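Local structure of UDP-N-acetylglucosamine 4,6-dehydratase (Vibrio fischeri, 3PVZ) at residues I47-T52 with V74-D79; K27-V32 with F56-Q61; Y113-N118 with M246-G251; F94-D97 with E102-A105. The protein binds NAD in a Rossmann-type domain and is probably a lyase that dehydrates UDP-N-acetylglucosamine. One frame throughout, in Å; residues are numbered along the deposited sequence.

Contact 1: I47-T52 with V74-D79. With NAD (nicotinamide-adenine-dinucleotide), chain E.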
# COMPACT_ATOMS: atom_id res chain seq x y z
N ILE A 47 -8.06 -3.55 8.71
CA ILE A 47 -8.20 -4.21 10.01
C ILE A 47 -7.05 -3.81 10.99
O ILE A 47 -7.29 -3.57 12.21
CB ILE A 47 -8.30 -5.71 9.87
CG1 ILE A 47 -9.50 -6.07 8.96
CG2 ILE A 47 -8.48 -6.29 11.27
CD1 ILE A 47 -9.56 -7.50 8.32
N GLY A 48 -5.84 -3.61 10.46
CA GLY A 48 -4.70 -3.17 11.26
C GLY A 48 -4.99 -1.94 12.08
O GLY A 48 -4.73 -1.89 13.25
N GLN A 49 -5.46 -0.90 11.44
CA GLN A 49 -5.75 0.31 12.15
C GLN A 49 -6.81 0.06 13.19
O GLN A 49 -6.75 0.61 14.27
CB GLN A 49 -6.21 1.39 11.21
CG GLN A 49 -5.20 1.81 10.19
CD GLN A 49 -5.56 3.21 9.56
OE1 GLN A 49 -6.36 3.93 10.12
NE2 GLN A 49 -4.94 3.56 8.43
N ALA A 50 -7.80 -0.74 12.87
CA ALA A 50 -8.91 -0.89 13.79
C ALA A 50 -8.43 -1.55 15.05
O ALA A 50 -8.82 -1.14 16.14
CB ALA A 50 -10.08 -1.68 13.18
N VAL A 51 -7.57 -2.57 14.91
CA VAL A 51 -7.15 -3.28 16.11
C VAL A 51 -6.12 -2.41 16.88
O VAL A 51 -6.06 -2.46 18.11
CB VAL A 51 -6.59 -4.64 15.78
CG1 VAL A 51 -5.24 -4.48 15.03
CG2 VAL A 51 -6.46 -5.46 17.09
N THR A 52 -5.40 -1.56 16.15
CA THR A 52 -4.42 -0.65 16.78
C THR A 52 -5.15 0.36 17.67
O THR A 52 -4.75 0.63 18.80
CB THR A 52 -3.58 0.12 15.70
OG1 THR A 52 -2.81 -0.81 14.92
CG2 THR A 52 -2.58 1.10 16.39
N VAL A 74 0.19 8.10 8.57
CA VAL A 74 -0.12 9.47 8.97
C VAL A 74 -1.60 9.59 9.29
O VAL A 74 -1.98 10.18 10.31
CB VAL A 74 0.32 10.53 7.87
CG1 VAL A 74 -0.23 11.90 8.21
CG2 VAL A 74 1.81 10.60 7.75
N GLU A 75 -2.45 9.00 8.46
CA GLU A 75 -3.86 8.97 8.77
C GLU A 75 -4.22 8.24 10.11
O GLU A 75 -5.07 8.71 10.89
CB GLU A 75 -4.62 8.36 7.57
CG GLU A 75 -6.05 8.10 7.79
CD GLU A 75 -6.86 9.36 8.13
OE1 GLU A 75 -6.32 10.48 8.00
OE2 GLU A 75 -8.04 9.20 8.54
N LEU A 76 -3.56 7.13 10.39
CA LEU A 76 -3.82 6.39 11.61
C LEU A 76 -3.48 7.24 12.82
O LEU A 76 -4.23 7.29 13.81
CB LEU A 76 -2.94 5.11 11.63
CG LEU A 76 -2.91 4.36 12.96
CD1 LEU A 76 -4.32 3.99 13.36
CD2 LEU A 76 -1.98 3.11 12.94
N VAL A 77 -2.32 7.85 12.79
CA VAL A 77 -1.92 8.73 13.90
C VAL A 77 -2.88 9.95 14.06
O VAL A 77 -3.32 10.22 15.16
CB VAL A 77 -0.50 9.23 13.73
CG1 VAL A 77 -0.05 10.04 14.94
CG2 VAL A 77 0.44 8.06 13.49
N ARG A 78 -3.25 10.63 12.97
CA ARG A 78 -4.20 11.76 13.07
C ARG A 78 -5.54 11.33 13.67
O ARG A 78 -6.05 11.96 14.55
CB ARG A 78 -4.35 12.46 11.72
CG ARG A 78 -3.05 13.17 11.31
CD ARG A 78 -3.16 14.10 10.06
NE ARG A 78 -1.81 14.46 9.57
CZ ARG A 78 -0.98 15.34 10.15
NH1 ARG A 78 -1.32 16.01 11.24
NH2 ARG A 78 0.21 15.56 9.60
N ASP A 79 -6.09 10.23 13.20
CA ASP A 79 -7.28 9.65 13.78
C ASP A 79 -7.11 9.32 15.29
O ASP A 79 -7.99 9.56 16.13
CB ASP A 79 -7.53 8.35 12.99
CG ASP A 79 -8.89 7.78 13.20
OD1 ASP A 79 -9.70 8.36 13.97
OD2 ASP A 79 -9.16 6.73 12.57
PA NAD E . -5.46 -4.06 3.80
O1A NAD E . -5.05 -4.03 2.37
O2A NAD E . -6.24 -2.82 4.14
O5B NAD E . -4.22 -3.85 4.77
C5B NAD E . -3.11 -4.75 4.58
C4B NAD E . -1.93 -3.96 5.16
O4B NAD E . -0.72 -4.69 5.10
C3B NAD E . -1.72 -2.64 4.35
O3B NAD E . -1.69 -1.52 5.20
C2B NAD E . -0.35 -2.89 3.66
O2B NAD E . 0.36 -1.70 3.32
C1B NAD E . 0.29 -3.78 4.74
N9A NAD E . 1.40 -4.54 4.19
C8A NAD E . 1.39 -5.35 3.13
N7A NAD E . 2.56 -5.83 2.88
C5A NAD E . 3.39 -5.38 3.88
C6A NAD E . 4.74 -5.53 4.17
N6A NAD E . 5.47 -6.37 3.36
N1A NAD E . 5.27 -4.91 5.22
C2A NAD E . 4.53 -4.12 5.99
N3A NAD E . 3.26 -3.94 5.74
C4A NAD E . 2.67 -4.54 4.72
O3 NAD E . -6.24 -5.44 4.09
PN NAD E . -7.30 -5.50 5.32
O1N NAD E . -8.71 -5.27 4.80
O2N NAD E . -7.04 -4.74 6.55
O5D NAD E . -7.31 -7.14 5.55
C5D NAD E . -6.19 -7.56 6.32
C4D NAD E . -6.22 -9.09 6.46
O4D NAD E . -7.58 -9.53 6.75
C3D NAD E . -5.85 -9.75 5.11
O3D NAD E . -5.25 -11.05 5.27
C2D NAD E . -7.23 -10.00 4.46
O2D NAD E . -7.20 -11.06 3.50
C1D NAD E . -8.06 -10.40 5.68
N1N NAD E . -9.51 -10.25 5.45
C2N NAD E . -9.98 -9.03 5.17
C3N NAD E . -11.33 -8.83 4.96
C7N NAD E . -11.87 -7.50 4.62
O7N NAD E . -13.07 -7.45 4.37
N7N NAD E . -11.11 -6.40 4.54
C4N NAD E . -12.22 -9.93 5.05
C5N NAD E . -11.69 -11.17 5.36
C6N NAD E . -10.31 -11.31 5.55
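Van der Waals contact between two helices rests on Leu76, which meets Gln49 with one methyl and Thr52 with the other. CD1 of Leu76 lies alongside the aliphatic part of the glutamine, 3.9 Å from Gln49 CB, and the two side chains run past each other in opposite directions. The amide carbon follows the same course, with Gln49 CD 3.8 Å from Leu76 CB. CD2 of Leu76 reaches Thr52 CG2 at 4.0 Å. The fork spans both partners, which stand about one helical turn apart, because CG of Leu76 points opposite the backbone N (chi1 169°). Val65 of strand 62-66 lies beneath both Leu76 and Thr52, so the helices share one face of the sheet, as the first two helices of a Rossmann fold do. Gly48 fits the glycine-rich GxGxxG pattern of that fold.

The polar bonds lie within helix 46-56 or run outward. Thr52 OG1 bonds to Gly48 O at 2.8 Å, approaching from above the carbonyl plane, while Thr52 N reaches the same oxygen from its other face. Gln49 NE2 is bonded to Ala44 O, which ties the amide to the loop ahead of its helix. Glu75 forms salt bridges with Lys220 and Arg217 of the second subunit.

Cofactor binding uses Ile47 N, which donates to NAD O2N over 2.7 Å with an N-H...O angle of 167°; Ile47 CD1 also approaches NAD C2N at 3.5 Å.

Contact 2: K27-V32 with F56-Q61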
# COMPACT_ATOMS: atom_id res chain seq x y z
N LYS A 27 -12.89 -5.20 31.71
CA LYS A 27 -12.03 -4.93 32.82
C LYS A 27 -10.74 -5.71 32.62
O LYS A 27 -9.65 -5.18 32.86
CB LYS A 27 -12.70 -5.33 34.13
CG LYS A 27 -11.92 -4.90 35.39
CD LYS A 27 -12.57 -3.70 36.09
CE LYS A 27 -12.24 -3.64 37.61
NZ LYS A 27 -13.41 -3.03 38.38
N GLU A 28 -10.88 -6.96 32.19
CA GLU A 28 -9.71 -7.83 32.00
C GLU A 28 -8.94 -7.39 30.78
O GLU A 28 -7.73 -7.40 30.81
CB GLU A 28 -10.09 -9.29 31.86
CG GLU A 28 -8.91 -10.20 31.63
CD GLU A 28 -9.26 -11.65 31.92
OE1 GLU A 28 -10.44 -12.06 31.81
OE2 GLU A 28 -8.34 -12.37 32.29
N LEU A 29 -9.64 -6.92 29.74
CA LEU A 29 -8.94 -6.36 28.58
C LEU A 29 -8.01 -5.20 29.02
O LEU A 29 -6.83 -5.10 28.61
CB LEU A 29 -9.93 -5.86 27.55
CG LEU A 29 -10.55 -6.90 26.62
CD1 LEU A 29 -11.71 -6.27 25.84
CD2 LEU A 29 -9.53 -7.45 25.67
N GLN A 30 -8.55 -4.33 29.88
CA GLN A 30 -7.85 -3.14 30.29
C GLN A 30 -6.67 -3.47 31.19
O GLN A 30 -5.65 -2.85 31.09
CB GLN A 30 -8.81 -2.18 30.97
CG GLN A 30 -9.53 -1.30 29.97
CD GLN A 30 -10.55 -0.38 30.64
OE1 GLN A 30 -10.33 0.03 31.76
NE2 GLN A 30 -11.64 -0.08 29.95
N SER A 31 -6.84 -4.45 32.06
CA SER A 31 -5.76 -4.97 32.87
C SER A 31 -4.65 -5.52 32.01
O SER A 31 -3.50 -5.15 32.23
CB SER A 31 -6.28 -6.00 33.86
OG SER A 31 -5.21 -6.69 34.45
N VAL A 32 -4.96 -6.36 31.01
CA VAL A 32 -3.94 -6.97 30.17
C VAL A 32 -3.20 -5.95 29.30
O VAL A 32 -1.97 -5.88 29.35
CB VAL A 32 -4.49 -8.12 29.30
CG1 VAL A 32 -3.47 -8.56 28.22
CG2 VAL A 32 -4.87 -9.37 30.21
N PHE A 56 -4.87 0.97 21.56
CA PHE A 56 -4.49 2.29 22.02
C PHE A 56 -5.44 2.88 23.08
O PHE A 56 -5.00 3.48 24.05
CB PHE A 56 -4.40 3.24 20.82
CG PHE A 56 -3.75 4.55 21.16
CD1 PHE A 56 -4.49 5.55 21.71
CD2 PHE A 56 -2.40 4.75 20.96
CE1 PHE A 56 -3.90 6.75 22.05
CE2 PHE A 56 -1.80 5.98 21.28
CZ PHE A 56 -2.58 6.98 21.83
N LYS A 57 -6.74 2.73 22.88
CA LYS A 57 -7.74 3.34 23.76
C LYS A 57 -7.76 2.66 25.14
O LYS A 57 -8.36 3.19 26.08
CB LYS A 57 -9.14 3.26 23.10
CG LYS A 57 -9.74 1.88 22.94
CD LYS A 57 -11.25 1.89 22.55
CE LYS A 57 -11.48 1.94 21.05
NZ LYS A 57 -12.94 1.64 20.64
N ARG A 58 -7.14 1.48 25.24
CA ARG A 58 -7.03 0.77 26.52
C ARG A 58 -5.65 0.94 27.18
O ARG A 58 -5.24 0.13 28.05
CB ARG A 58 -7.33 -0.70 26.29
CG ARG A 58 -8.85 -0.90 25.98
CD ARG A 58 -9.18 -2.31 25.75
NE ARG A 58 -10.62 -2.48 25.56
CZ ARG A 58 -11.26 -2.42 24.38
NH1 ARG A 58 -10.62 -2.19 23.22
NH2 ARG A 58 -12.58 -2.58 24.34
N ASN A 59 -4.93 1.96 26.71
CA ASN A 59 -3.75 2.52 27.35
C ASN A 59 -2.60 1.52 27.55
O ASN A 59 -2.25 1.23 28.67
CB ASN A 59 -4.16 3.14 28.68
CG ASN A 59 -3.02 3.82 29.37
OD1 ASN A 59 -2.19 4.47 28.73
ND2 ASN A 59 -2.91 3.60 30.69
N PRO A 60 -2.03 1.01 26.46
CA PRO A 60 -1.04 -0.05 26.46
C PRO A 60 0.36 0.41 26.92
O PRO A 60 0.72 1.58 26.70
CB PRO A 60 -0.92 -0.41 25.01
CG PRO A 60 -1.18 0.87 24.28
CD PRO A 60 -2.26 1.55 25.10
N GLN A 61 1.17 -0.53 27.42
CA GLN A 61 2.50 -0.18 27.93
C GLN A 61 3.37 0.20 26.75
O GLN A 61 4.17 1.13 26.79
CB GLN A 61 3.08 -1.35 28.68
CG GLN A 61 3.56 -1.23 30.08
CD GLN A 61 4.12 -2.60 30.52
OE1 GLN A 61 4.71 -3.21 29.73
NE2 GLN A 61 3.89 -3.07 31.73
O HOH W 1 -5.90 -0.32 30.45
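Leu29 lies over one face of the Arg58 guanidinium, its CD1 being 4.0 Å from Arg58 NE and 4.1 Å from Arg58 CZ. The leucine is inclined to the arginine chain, and its CB also stays within 4.1 Å of Arg58 CD, so the contact runs from the methylene onto the flat group. Arg58 is extended from CG to NE (chi2 -180°, chi3 176°), which carries the guanidinium across the flank of helix 19-34 to the carboxylates that hold it: NE is in a salt bridge with Glu26 and NH1 with Glu54.

Gln30 meets the root of the same side chain at about a right angle, Gln30 CG standing 4.1 Å from Arg58 CG. Its amide plane is turned 47° from the guanidinium and its NE2 bonds to Glu26 OE2, the atom that also receives Arg58 NE. The contact thus joins the helix that precedes the first strand of the Rossmann-type sheet to the loop between helix 46-56 and strand 62-66. A type I turn from Phe56 to Asn59, closed by Asn59 N bonding to Phe56 O, leads out of helix 46-56. A water links the two backbones, donating to Gln30 O at 2.6 Å and to Arg58 O at 2.5 Å.

Contact 3: Y113-N118 with M246-G251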
# COMPACT_ATOMS: atom_id res chain seq x y z
N TYR A 113 8.25 -7.87 22.68
CA TYR A 113 6.79 -7.69 22.65
C TYR A 113 6.14 -8.86 23.35
O TYR A 113 6.72 -9.91 23.42
CB TYR A 113 6.23 -7.59 21.24
CG TYR A 113 6.85 -6.46 20.47
CD1 TYR A 113 6.41 -5.17 20.62
CD2 TYR A 113 7.84 -6.69 19.56
CE1 TYR A 113 7.00 -4.14 19.91
CE2 TYR A 113 8.42 -5.66 18.84
CZ TYR A 113 8.00 -4.39 19.02
OH TYR A 113 8.61 -3.37 18.28
N ASP A 114 4.95 -8.67 23.91
CA ASP A 114 4.21 -9.78 24.51
C ASP A 114 3.26 -10.36 23.46
O ASP A 114 3.14 -11.60 23.34
CB ASP A 114 3.45 -9.31 25.74
CG ASP A 114 4.38 -8.76 26.80
OD1 ASP A 114 5.19 -9.58 27.28
OD2 ASP A 114 4.31 -7.52 27.12
N TYR A 115 2.69 -9.47 22.64
CA TYR A 115 1.69 -9.85 21.67
C TYR A 115 2.07 -9.25 20.33
O TYR A 115 2.33 -8.03 20.21
CB TYR A 115 0.31 -9.34 22.07
CG TYR A 115 -0.29 -9.88 23.37
CD1 TYR A 115 -0.97 -11.08 23.37
CD2 TYR A 115 -0.25 -9.14 24.56
CE1 TYR A 115 -1.53 -11.59 24.54
CE2 TYR A 115 -0.78 -9.61 25.69
CZ TYR A 115 -1.43 -10.85 25.69
OH TYR A 115 -1.96 -11.36 26.83
N VAL A 116 2.13 -10.11 19.32
CA VAL A 116 2.47 -9.70 17.96
C VAL A 116 1.26 -10.01 17.07
O VAL A 116 0.80 -11.12 17.07
CB VAL A 116 3.75 -10.39 17.47
CG1 VAL A 116 4.05 -9.97 16.02
CG2 VAL A 116 4.93 -10.06 18.44
N LEU A 117 0.73 -8.99 16.40
CA LEU A 117 -0.47 -9.11 15.57
C LEU A 117 -0.08 -8.82 14.11
O LEU A 117 0.55 -7.80 13.83
CB LEU A 117 -1.56 -8.13 16.03
CG LEU A 117 -2.18 -8.34 17.42
CD1 LEU A 117 -1.27 -7.73 18.51
CD2 LEU A 117 -3.58 -7.74 17.53
N ASN A 118 -0.39 -9.73 13.21
CA ASN A 118 -0.05 -9.57 11.80
C ASN A 118 -1.30 -9.44 10.97
O ASN A 118 -1.98 -10.42 10.71
CB ASN A 118 0.79 -10.75 11.33
CG ASN A 118 1.35 -10.58 9.89
OD1 ASN A 118 1.10 -9.61 9.21
ND2 ASN A 118 2.16 -11.53 9.48
N MSE A 246 -9.86 -9.69 20.82
CA MSE A 246 -10.41 -10.78 21.62
C MSE A 246 -9.67 -12.07 21.33
O MSE A 246 -9.31 -12.78 22.24
CB MSE A 246 -11.90 -10.97 21.34
CG MSE A 246 -12.81 -9.88 21.85
SE MSE A 246 -12.86 -9.74 23.76
CE MSE A 246 -13.53 -11.51 24.19
N SER A 247 -9.41 -12.35 20.05
CA SER A 247 -8.68 -13.54 19.70
C SER A 247 -7.27 -13.39 20.24
O SER A 247 -6.74 -14.29 20.88
CB SER A 247 -8.66 -13.78 18.21
OG SER A 247 -7.85 -14.89 17.90
N CYS A 248 -6.68 -12.23 20.02
CA CYS A 248 -5.35 -11.92 20.59
C CYS A 248 -5.18 -12.20 22.08
O CYS A 248 -4.26 -12.89 22.48
CB CYS A 248 -4.93 -10.45 20.35
SG CYS A 248 -3.19 -10.23 20.75
N ILE A 249 -6.03 -11.58 22.90
CA ILE A 249 -5.88 -11.66 24.33
C ILE A 249 -6.44 -12.97 24.89
O ILE A 249 -5.80 -13.60 25.71
CB ILE A 249 -6.64 -10.55 25.05
CG1 ILE A 249 -6.21 -9.16 24.58
CG2 ILE A 249 -6.52 -10.76 26.61
CD1 ILE A 249 -4.77 -8.84 24.76
N PHE A 250 -7.62 -13.37 24.42
CA PHE A 250 -8.34 -14.55 24.95
C PHE A 250 -8.24 -15.85 24.14
O PHE A 250 -8.62 -16.90 24.62
CB PHE A 250 -9.83 -14.20 25.16
CG PHE A 250 -10.04 -13.08 26.16
CD1 PHE A 250 -9.85 -13.31 27.51
CD2 PHE A 250 -10.40 -11.82 25.75
CE1 PHE A 250 -10.02 -12.30 28.46
CE2 PHE A 250 -10.61 -10.76 26.70
CZ PHE A 250 -10.41 -10.99 28.04
N GLY A 251 -7.74 -15.80 22.92
CA GLY A 251 -7.61 -17.00 22.12
C GLY A 251 -6.58 -17.99 22.68
O GLY A 251 -5.47 -17.59 23.12
O HOH W 2 -3.37 -13.48 26.73
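The Tyr115 ring carries Ile249 CD1 over one face, and at its edge, in the plane of the ring, lies a water. The methyl sits 4.2 Å from the ring centroid and 17° off the normal, the geometry of a CH-pi contact, although it is displaced toward the rim and comes nearest to Tyr115 CZ. Side chain and ring cross at about a right angle. Ile249 CG2 lies over the centre of the Phe250 ring. Cys248 SG approaches Tyr115 obliquely, 49° off the normal and 4.4 Å from the centroid, a sulfur-aromatic contact in which the closest ring atom is Tyr115 CD1 at 3.5 Å. Set anti to the backbone N of Cys248, the sulfur lies between Tyr115 and Leu117, whose CD1 is 3.9 Å from Cys248 SG.

These side chains join strand 115-118, in the middle of the parallel part of the sheet, to helix 237-250 packed on its face. The two axes lie 9.8 Å apart and run nearly antiparallel, at 154°. Such a helix layer is the construction of a Rossmann-type domain.

At the polar end, the water bridges Tyr115 OH, at 2.5 Å, and Ile249 O, at 2.6 Å; it donates to the carbonyl. Tyr115 OH is also hydrogen-bonded to Lys158 NZ, and Lys159 NZ binds the carbonyl oxygens of Ser247, Cys248 and Gly251 around the helix end.

Contact 4: F94-D97 with E102-A105. With NAD (nicotinamide-adenine-dinucleotide), chain E.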
# COMPACT_ATOMS: atom_id res chain seq x y z
N PHE A 94 6.42 2.92 12.33
CA PHE A 94 7.61 2.61 11.54
C PHE A 94 7.10 2.18 10.19
O PHE A 94 6.44 1.14 10.07
CB PHE A 94 8.40 1.39 12.18
CG PHE A 94 8.92 1.65 13.59
CD1 PHE A 94 10.13 2.26 13.80
CD2 PHE A 94 8.14 1.33 14.70
CE1 PHE A 94 10.58 2.56 15.08
CE2 PHE A 94 8.57 1.58 15.97
CZ PHE A 94 9.81 2.20 16.19
N ALA A 95 7.47 2.92 9.15
CA ALA A 95 6.99 2.63 7.80
C ALA A 95 7.93 1.65 7.13
O ALA A 95 8.64 2.01 6.20
CB ALA A 95 6.89 3.95 6.96
N LEU A 96 7.92 0.41 7.60
CA LEU A 96 8.87 -0.59 7.17
C LEU A 96 8.12 -1.74 6.45
O LEU A 96 6.94 -2.00 6.69
CB LEU A 96 9.59 -1.13 8.39
CG LEU A 96 10.46 -0.25 9.28
CD1 LEU A 96 11.04 -1.09 10.50
CD2 LEU A 96 11.53 0.35 8.47
N ASP A 97 8.81 -2.34 5.50
CA ASP A 97 8.40 -3.52 4.84
C ASP A 97 8.95 -4.70 5.66
O ASP A 97 10.16 -4.79 5.90
CB ASP A 97 9.03 -3.53 3.46
CG ASP A 97 8.58 -4.73 2.62
OD1 ASP A 97 8.54 -5.89 3.13
OD2 ASP A 97 8.28 -4.49 1.42
N GLU A 102 15.89 -3.64 6.85
CA GLU A 102 15.53 -2.61 7.78
C GLU A 102 14.66 -3.17 8.90
O GLU A 102 14.88 -2.88 10.07
CB GLU A 102 14.78 -1.51 7.05
CG GLU A 102 15.65 -0.69 6.16
CD GLU A 102 15.77 -1.16 4.73
OE1 GLU A 102 15.41 -2.26 4.37
OE2 GLU A 102 16.25 -0.38 3.91
N TYR A 103 13.63 -3.93 8.54
CA TYR A 103 12.73 -4.53 9.49
C TYR A 103 13.51 -5.54 10.37
O TYR A 103 13.29 -5.68 11.56
CB TYR A 103 11.53 -5.20 8.74
CG TYR A 103 10.63 -5.89 9.70
CD1 TYR A 103 9.65 -5.18 10.35
CD2 TYR A 103 10.82 -7.20 10.07
CE1 TYR A 103 8.87 -5.76 11.28
CE2 TYR A 103 10.02 -7.79 11.04
CZ TYR A 103 9.04 -7.06 11.62
OH TYR A 103 8.19 -7.52 12.62
N ASP A 104 14.44 -6.26 9.80
CA ASP A 104 15.18 -7.29 10.57
C ASP A 104 16.13 -6.62 11.58
O ASP A 104 16.37 -7.14 12.69
CB ASP A 104 15.95 -8.18 9.63
CG ASP A 104 15.03 -9.21 8.92
OD1 ASP A 104 13.84 -9.34 9.27
OD2 ASP A 104 15.55 -9.91 8.04
N ALA A 105 16.64 -5.46 11.20
CA ALA A 105 17.51 -4.68 12.07
C ALA A 105 16.66 -4.02 13.18
O ALA A 105 17.12 -3.92 14.29
CB ALA A 105 18.31 -3.60 11.26
PA NAD E . -5.46 -4.06 3.80
O1A NAD E . -5.05 -4.03 2.37
O2A NAD E . -6.24 -2.82 4.14
O5B NAD E . -4.22 -3.85 4.77
C5B NAD E . -3.11 -4.75 4.58
C4B NAD E . -1.93 -3.96 5.16
O4B NAD E . -0.72 -4.69 5.10
C3B NAD E . -1.72 -2.64 4.35
O3B NAD E . -1.69 -1.52 5.20
C2B NAD E . -0.35 -2.89 3.66
O2B NAD E . 0.36 -1.70 3.32
C1B NAD E . 0.29 -3.78 4.74
N9A NAD E . 1.40 -4.54 4.19
C8A NAD E . 1.39 -5.35 3.13
N7A NAD E . 2.56 -5.83 2.88
C5A NAD E . 3.39 -5.38 3.88
C6A NAD E . 4.74 -5.53 4.17
N6A NAD E . 5.47 -6.37 3.36
N1A NAD E . 5.27 -4.91 5.22
C2A NAD E . 4.53 -4.12 5.99
N3A NAD E . 3.26 -3.94 5.74
C4A NAD E . 2.67 -4.54 4.72
O3 NAD E . -6.24 -5.44 4.09
PN NAD E . -7.30 -5.50 5.32
O1N NAD E . -8.71 -5.27 4.80
O2N NAD E . -7.04 -4.74 6.55
O5D NAD E . -7.31 -7.14 5.55
C5D NAD E . -6.19 -7.56 6.32
C4D NAD E . -6.22 -9.09 6.46
O4D NAD E . -7.58 -9.53 6.75
C3D NAD E . -5.85 -9.75 5.11
O3D NAD E . -5.25 -11.05 5.27
C2D NAD E . -7.23 -10.00 4.46
O2D NAD E . -7.20 -11.06 3.50
C1D NAD E . -8.06 -10.40 5.68
N1N NAD E . -9.51 -10.25 5.45
C2N NAD E . -9.98 -9.03 5.17
C3N NAD E . -11.33 -8.83 4.96
C7N NAD E . -11.87 -7.50 4.62
O7N NAD E . -13.07 -7.45 4.37
N7N NAD E . -11.11 -6.40 4.54
C4N NAD E . -12.22 -9.93 5.05
C5N NAD E . -11.69 -11.17 5.36
C6N NAD E . -10.31 -11.31 5.55
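Leu96 and Tyr103 form the close part of this contact, together with the backbone of Asp97. Asp97 O comes to 3.2 Å from Tyr103 CB, lying obliquely to the ring and not directly over it. Leu96 CD1 packs on the backbone of the helix, 4.0 Å from Tyr103 CA, and stands slightly farther, 4.3 Å, from Tyr103 CD1. The other methyl, Leu96 CD2, meets Glu102 CB at 4.0 Å, so the branched end of the leucine spans two consecutive helix residues. A chi1 of 177° swings the Tyr103 ring away from the backbone N and past the Asp97 carbonyl. Ser100 secures this corner, since its OG is hydrogen-bonded to both Asp97 O and Tyr103 N.

The Asp97 side is looser, for its carboxylate faces the cofactor; that residue is partly exposed. NAD N6A donates a weak hydrogen bond to Asp97 OD1, 3.1 Å long with an N-H...O angle of 148°, and the same oxygen accepts from Gly99 N. An aspartate reading the adenine amino group is a familiar feature of NAD-binding Rossmann folds. Leu96 O approaches the adenine as well, at 3.3 Å from NAD C2A.

The loop leaves strand 90-94, the outermost strand of this chain at that end of the sheet, and leads into helix 101-109. Tyr103 rests on Val66 of strand 62-66, on Leu39 and Leu41 of strand 37-41, and on Thr148 and Gln151 of helix 131-154, while Phe132 of the second subunit packs on Glu102.

All four contacts are built around the parallel part of the nine-strand sheet. Contacts 1 and 4 both reach NAD and the second subunit, with centres about 18 Å apart, one at the diphosphate and the other at the adenine. Contacts 2 and 3 lie closer, about 12 Å between centres, and touch through Val32 on Tyr115 and Ile249 and Leu29 on Phe250. Contact 1 touches contact 3 where Val51 packs on Leu117. Along the chain, contacts 1 and 2 interleave, contact 4 follows, and contact 3 closes last, bringing helix 237-250 back against the middle of the parallel strands. Parts of the cofactor site and subunit interface are thus built from neighbouring early strand-helix units.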